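Local coordinates for protein induced by osmotic stress (Scheffersomyces stipitis, PDB 5YWN), which probably reduces carbonyl compounds such as haloketones to alcohols with NADPH, as a Rossmann-fold reductase of the dihydroflavonol-4-reductase subfamily, at residues Thr2-Ala10 with Glu73-Ala81. The protein carries 1 engineered substitution. Sequence-based numbering, arbitrary orientation.
Sequences TTSVFVSGA and EVTIFLHTA. With NAP (NADP nicotinamide-adenine-dinucleotide phosphate), chain B.
Ser4-Val7 and Val74-His79 run parallel as neighbouring strands, their axes 4.7 Å apart at closest; Phe6 N donates to Ile76 O and Phe6 O accepts from Leu78 N, while a beta bulge shifts the register between Ser4 and Val5. Phe6 and Phe77 leave the same face of the sheet side by side; with both first torsions anti to the backbone N (chi1 -162° and -163°) and the second torsions alike, the rings lie nearly parallel (8°) but offset so far that they barely overlap, with Phe6 CD1 3.3 Å from Phe77 CE2. Val74 CG1 packs on Phe6 CB. On the opposite face, Leu78 CD1 reaches Val5 CG1 at 3.7 Å and also meets Val7 CG2; helix 13-24 packs on this face through Val22 on Val5 and Ile18 on Leu78. The pair lies in the middle of a Rossmann-fold sheet of strand order 3-2-1-4-5-6-7, as its first and fourth strands, and beyond the C-terminal end of the second segment's strand Thr80 and Ala81 line the NADP pocket. Ser8 OG lies 2.8 Å from His79 ND1, near the imidazole plane, and accepts from Thr80 N (2.9 Å) and Ala81 N (3.3 Å). Replacing Ser8 by alanine removes this shared oxygen and would probably leave His79 ND1 and both amides without this partner. Thr80 OG1 donates to Ser8 O (2.7 Å), and a water bridges it to Gly9 O. The backbone oxygen of Thr80 receives the ribose hydroxyl O3D of NADP at 2.6 Å.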
loop_
_atom_site.group_PDB
_atom_site.type_symbol
_atom_site.label_atom_id
_atom_site.label_comp_id
_atom_site.label_asym_id
_atom_site.label_seq_id
_atom_site.Cartn_x
_atom_site.Cartn_y
_atom_site.Cartn_z
ATOM N N THR A 2 -17.920 -15.565 -13.586
ATOM C CA THR A 2 -16.957 -14.944 -12.701
ATOM C C THR A 2 -16.739 -13.455 -12.951
ATOM O O THR A 2 -16.777 -13.017 -14.049
ATOM C CB THR A 2 -15.612 -15.659 -12.885
ATOM O OG1 THR A 2 -15.780 -17.035 -12.585
ATOM C CG2 THR A 2 -14.568 -15.115 -12.024
ATOM N N THR A 3 -16.477 -12.712 -11.912
ATOM C CA THR A 3 -16.056 -11.345 -12.003
ATOM C C THR A 3 -14.537 -11.171 -12.143
ATOM O O THR A 3 -13.779 -11.829 -11.497
ATOM C CB THR A 3 -16.474 -10.630 -10.730
ATOM O OG1 THR A 3 -17.851 -10.848 -10.508
ATOM C CG2 THR A 3 -16.193 -9.184 -10.805
ATOM N N SER A 4 -14.134 -10.230 -12.955
ATOM C CA SER A 4 -12.751 -9.882 -13.113
ATOM C C SER A 4 -12.349 -8.585 -12.395
ATOM O O SER A 4 -13.015 -7.609 -12.466
ATOM C CB SER A 4 -12.380 -9.780 -14.584
ATOM O OG SER A 4 -12.095 -11.001 -15.095
ATOM N N VAL A 5 -11.220 -8.621 -11.738
ATOM C CA VAL A 5 -10.670 -7.477 -11.077
ATOM C C VAL A 5 -9.391 -6.982 -11.751
ATOM O O VAL A 5 -8.511 -7.714 -11.957
ATOM C CB VAL A 5 -10.419 -7.765 -9.586
ATOM C CG1 VAL A 5 -9.782 -6.595 -8.903
ATOM C CG2 VAL A 5 -11.652 -8.243 -8.876
ATOM N N PHE A 6 -9.327 -5.710 -12.062
ATOM C CA PHE A 6 -8.122 -5.113 -12.596
ATOM C C PHE A 6 -7.249 -4.509 -11.489
ATOM O O PHE A 6 -7.746 -3.791 -10.657
ATOM C CB PHE A 6 -8.436 -4.073 -13.645
ATOM C CG PHE A 6 -7.290 -3.734 -14.511
ATOM C CD1 PHE A 6 -6.231 -3.037 -14.030
ATOM C CD2 PHE A 6 -7.256 -4.153 -15.810
ATOM C CE1 PHE A 6 -5.180 -2.741 -14.837
ATOM C CE2 PHE A 6 -6.206 -3.887 -16.616
ATOM C CZ PHE A 6 -5.168 -3.171 -16.138
ATOM N N VAL A 7 -5.980 -4.848 -11.478
ATOM C CA VAL A 7 -5.046 -4.322 -10.501
ATOM C C VAL A 7 -3.839 -3.668 -11.165
ATOM O O VAL A 7 -3.027 -4.325 -11.727
ATOM C CB VAL A 7 -4.560 -5.408 -9.531
ATOM C CG1 VAL A 7 -3.584 -4.853 -8.534
ATOM C CG2 VAL A 7 -5.685 -6.149 -8.860
ATOM N N SER A 8 -3.732 -2.363 -11.057
ATOM C CA SER A 8 -2.582 -1.654 -11.549
ATOM C C SER A 8 -1.328 -1.916 -10.702
ATOM O O SER A 8 -1.433 -2.156 -9.564
ATOM C CB SER A 8 -2.862 -0.172 -11.689
ATOM O OG SER A 8 -2.901 0.476 -10.486
ATOM N N GLY A 9 -0.168 -1.852 -11.305
ATOM C CA GLY A 9 1.060 -2.168 -10.614
ATOM C C GLY A 9 1.118 -3.526 -9.950
ATOM O O GLY A 9 1.371 -3.628 -8.810
ATOM N N ALA A 10 0.845 -4.551 -10.711
ATOM C CA ALA A 10 0.733 -5.887 -10.207
ATOM C C ALA A 10 2.019 -6.510 -9.625
ATOM O O ALA A 10 1.965 -7.453 -8.947
ATOM C CB ALA A 10 0.156 -6.785 -11.252
ATOM N N GLU A 73 -14.619 -7.945 -19.469
ATOM C CA GLU A 73 -15.036 -8.708 -18.324
ATOM C C GLU A 73 -14.742 -8.038 -16.967
ATOM O O GLU A 73 -15.308 -8.387 -16.006
ATOM C CB GLU A 73 -14.519 -10.138 -18.391
ATOM C CG GLU A 73 -13.062 -10.286 -18.034
ATOM C CD GLU A 73 -12.133 -10.032 -19.210
ATOM O OE1 GLU A 73 -12.629 -9.686 -20.268
ATOM O OE2 GLU A 73 -10.907 -10.213 -19.028
ATOM N N VAL A 74 -13.825 -7.099 -16.941
ATOM C CA VAL A 74 -13.448 -6.425 -15.716
ATOM C C VAL A 74 -14.555 -5.467 -15.268
ATOM O O VAL A 74 -15.006 -4.686 -16.006
ATOM C CB VAL A 74 -12.131 -5.663 -15.916
ATOM C CG1 VAL A 74 -11.852 -4.683 -14.779
ATOM C CG2 VAL A 74 -11.008 -6.611 -16.125
ATOM N N THR A 75 -15.004 -5.609 -14.048
ATOM C CA THR A 75 -15.929 -4.680 -13.446
ATOM C C THR A 75 -15.438 -3.923 -12.177
ATOM O O THR A 75 -16.147 -3.181 -11.633
ATOM C CB THR A 75 -17.247 -5.351 -13.144
ATOM O OG1 THR A 75 -17.064 -6.277 -12.122
ATOM C CG2 THR A 75 -17.840 -6.022 -14.372
ATOM N N ILE A 76 -14.241 -4.228 -11.731
ATOM C CA ILE A 76 -13.565 -3.616 -10.595
ATOM C C ILE A 76 -12.150 -3.152 -10.960
ATOM O O ILE A 76 -11.434 -3.863 -11.583
ATOM C CB ILE A 76 -13.465 -4.587 -9.397
ATOM C CG1 ILE A 76 -14.783 -5.291 -9.148
ATOM C CG2 ILE A 76 -12.924 -3.906 -8.169
ATOM C CD1 ILE A 76 -15.820 -4.449 -8.478
ATOM N N PHE A 77 -11.780 -1.949 -10.565
ATOM C CA PHE A 77 -10.436 -1.452 -10.786
ATOM C C PHE A 77 -9.778 -1.056 -9.481
ATOM O O PHE A 77 -10.246 -0.203 -8.818
ATOM C CB PHE A 77 -10.422 -0.301 -11.767
ATOM C CG PHE A 77 -9.076 0.013 -12.357
ATOM C CD1 PHE A 77 -8.084 0.565 -11.606
ATOM C CD2 PHE A 77 -8.813 -0.259 -13.679
ATOM C CE1 PHE A 77 -6.863 0.851 -12.157
ATOM C CE2 PHE A 77 -7.589 -0.001 -14.235
ATOM C CZ PHE A 77 -6.618 0.566 -13.477
ATOM N N LEU A 78 -8.676 -1.679 -9.161
ATOM C CA LEU A 78 -7.865 -1.269 -8.051
ATOM C C LEU A 78 -6.577 -0.606 -8.548
ATOM O O LEU A 78 -5.697 -1.248 -9.070
ATOM C CB LEU A 78 -7.605 -2.434 -7.163
ATOM C CG LEU A 78 -8.759 -3.399 -6.926
ATOM C CD1 LEU A 78 -8.375 -4.606 -6.142
ATOM C CD2 LEU A 78 -9.898 -2.707 -6.257
ATOM N N HIS A 79 -6.513 0.693 -8.378
ATOM C CA HIS A 79 -5.365 1.475 -8.743
ATOM C C HIS A 79 -4.361 1.586 -7.595
ATOM O O HIS A 79 -4.523 2.352 -6.691
ATOM C CB HIS A 79 -5.807 2.844 -9.202
ATOM C CG HIS A 79 -4.694 3.708 -9.697
ATOM N ND1 HIS A 79 -3.636 3.217 -10.400
ATOM C CD2 HIS A 79 -4.485 5.032 -9.592
ATOM C CE1 HIS A 79 -2.828 4.200 -10.713
ATOM N NE2 HIS A 79 -3.325 5.311 -10.239
ATOM N N THR A 80 -3.346 0.767 -7.657
ATOM C CA THR A 80 -2.337 0.704 -6.621
ATOM C C THR A 80 -0.935 1.210 -7.000
ATOM O O THR A 80 -0.176 1.549 -6.167
ATOM C CB THR A 80 -2.193 -0.727 -6.056
ATOM O OG1 THR A 80 -1.434 -1.507 -6.936
ATOM C CG2 THR A 80 -3.513 -1.403 -5.835
ATOM N N ALA A 81 -0.640 1.227 -8.271
ATOM C CA ALA A 81 0.632 1.674 -8.723
ATOM C C ALA A 81 0.896 3.144 -8.440
ATOM O O ALA A 81 0.118 3.968 -8.722
ATOM C CB ALA A 81 0.808 1.376 -10.189
HETATM P PA NAP B . 6.201 -0.949 -4.172
HETATM O O1A NAP B . 6.344 -2.322 -3.560
HETATM O O2A NAP B . 7.405 -0.260 -4.768
HETATM O O5B NAP B . 5.051 -1.017 -5.297
HETATM C C5B NAP B . 4.992 -0.036 -6.331
HETATM C C4B NAP B . 4.595 -0.697 -7.646
HETATM O O4B NAP B . 4.026 0.274 -8.530
HETATM C C3B NAP B . 5.795 -1.317 -8.344
HETATM O O3B NAP B . 5.622 -2.730 -8.492
HETATM C C2B NAP B . 5.894 -0.644 -9.699
HETATM O O2B NAP B . 5.787 -1.602 -10.748
HETATM C C1B NAP B . 4.749 0.356 -9.762
HETATM N N9A NAP B . 5.281 1.729 -9.951
HETATM C C8A NAP B . 6.040 2.405 -9.066
HETATM N N7A NAP B . 6.357 3.634 -9.549
HETATM C C5A NAP B . 5.795 3.757 -10.765
HETATM C C6A NAP B . 5.735 4.797 -11.817
HETATM N N6A NAP B . 6.361 5.989 -11.661
HETATM N N1A NAP B . 5.037 4.516 -12.940
HETATM C C2A NAP B . 4.408 3.338 -13.117
HETATM N N3A NAP B . 4.425 2.354 -12.199
HETATM C C4A NAP B . 5.087 2.497 -11.026
HETATM O O3 NAP B . 5.555 0.029 -3.068
HETATM P PN NAP B . 4.519 -0.542 -1.976
HETATM O O1N NAP B . 5.122 -0.348 -0.606
HETATM O O2N NAP B . 4.078 -1.918 -2.417
HETATM O O5D NAP B . 3.266 0.458 -2.121
HETATM C C5D NAP B . 2.087 0.046 -2.810
HETATM C C4D NAP B . 1.083 1.191 -2.849
HETATM O O4D NAP B . 0.479 1.363 -1.562
HETATM C C3D NAP B . 1.743 2.507 -3.233
HETATM O O3D NAP B . 1.217 2.995 -4.471
HETATM C C2D NAP B . 1.448 3.476 -2.106
HETATM O O2D NAP B . 0.744 4.623 -2.593
HETATM C C1D NAP B . 0.602 2.712 -1.098
HETATM N N1N NAP B . 1.238 2.744 0.223
HETATM C C2N NAP B . 2.085 1.769 0.575
HETATM C C3N NAP B . 2.700 1.781 1.822
HETATM C C7N NAP B . 3.647 0.684 2.210
HETATM O O7N NAP B . 4.362 0.830 3.187
HETATM N N7N NAP B . 3.681 -0.425 1.473
HETATM C C4N NAP B . 2.429 2.816 2.705
HETATM C C5N NAP B . 1.548 3.815 2.316
HETATM C C6N NAP B . 0.961 3.755 1.058
HETATM P P2B NAP B . 7.103 -2.313 -11.343
HETATM O O1X NAP B . 6.715 -2.672 -12.758
HETATM O O2X NAP B . 8.170 -1.250 -11.239
HETATM O O3X NAP B . 7.317 -3.501 -10.435
HETATM O O HOH W 1 -10.172 -11.764 -16.653
HETATM O O HOH W 2 1.308 -1.601 -6.870
#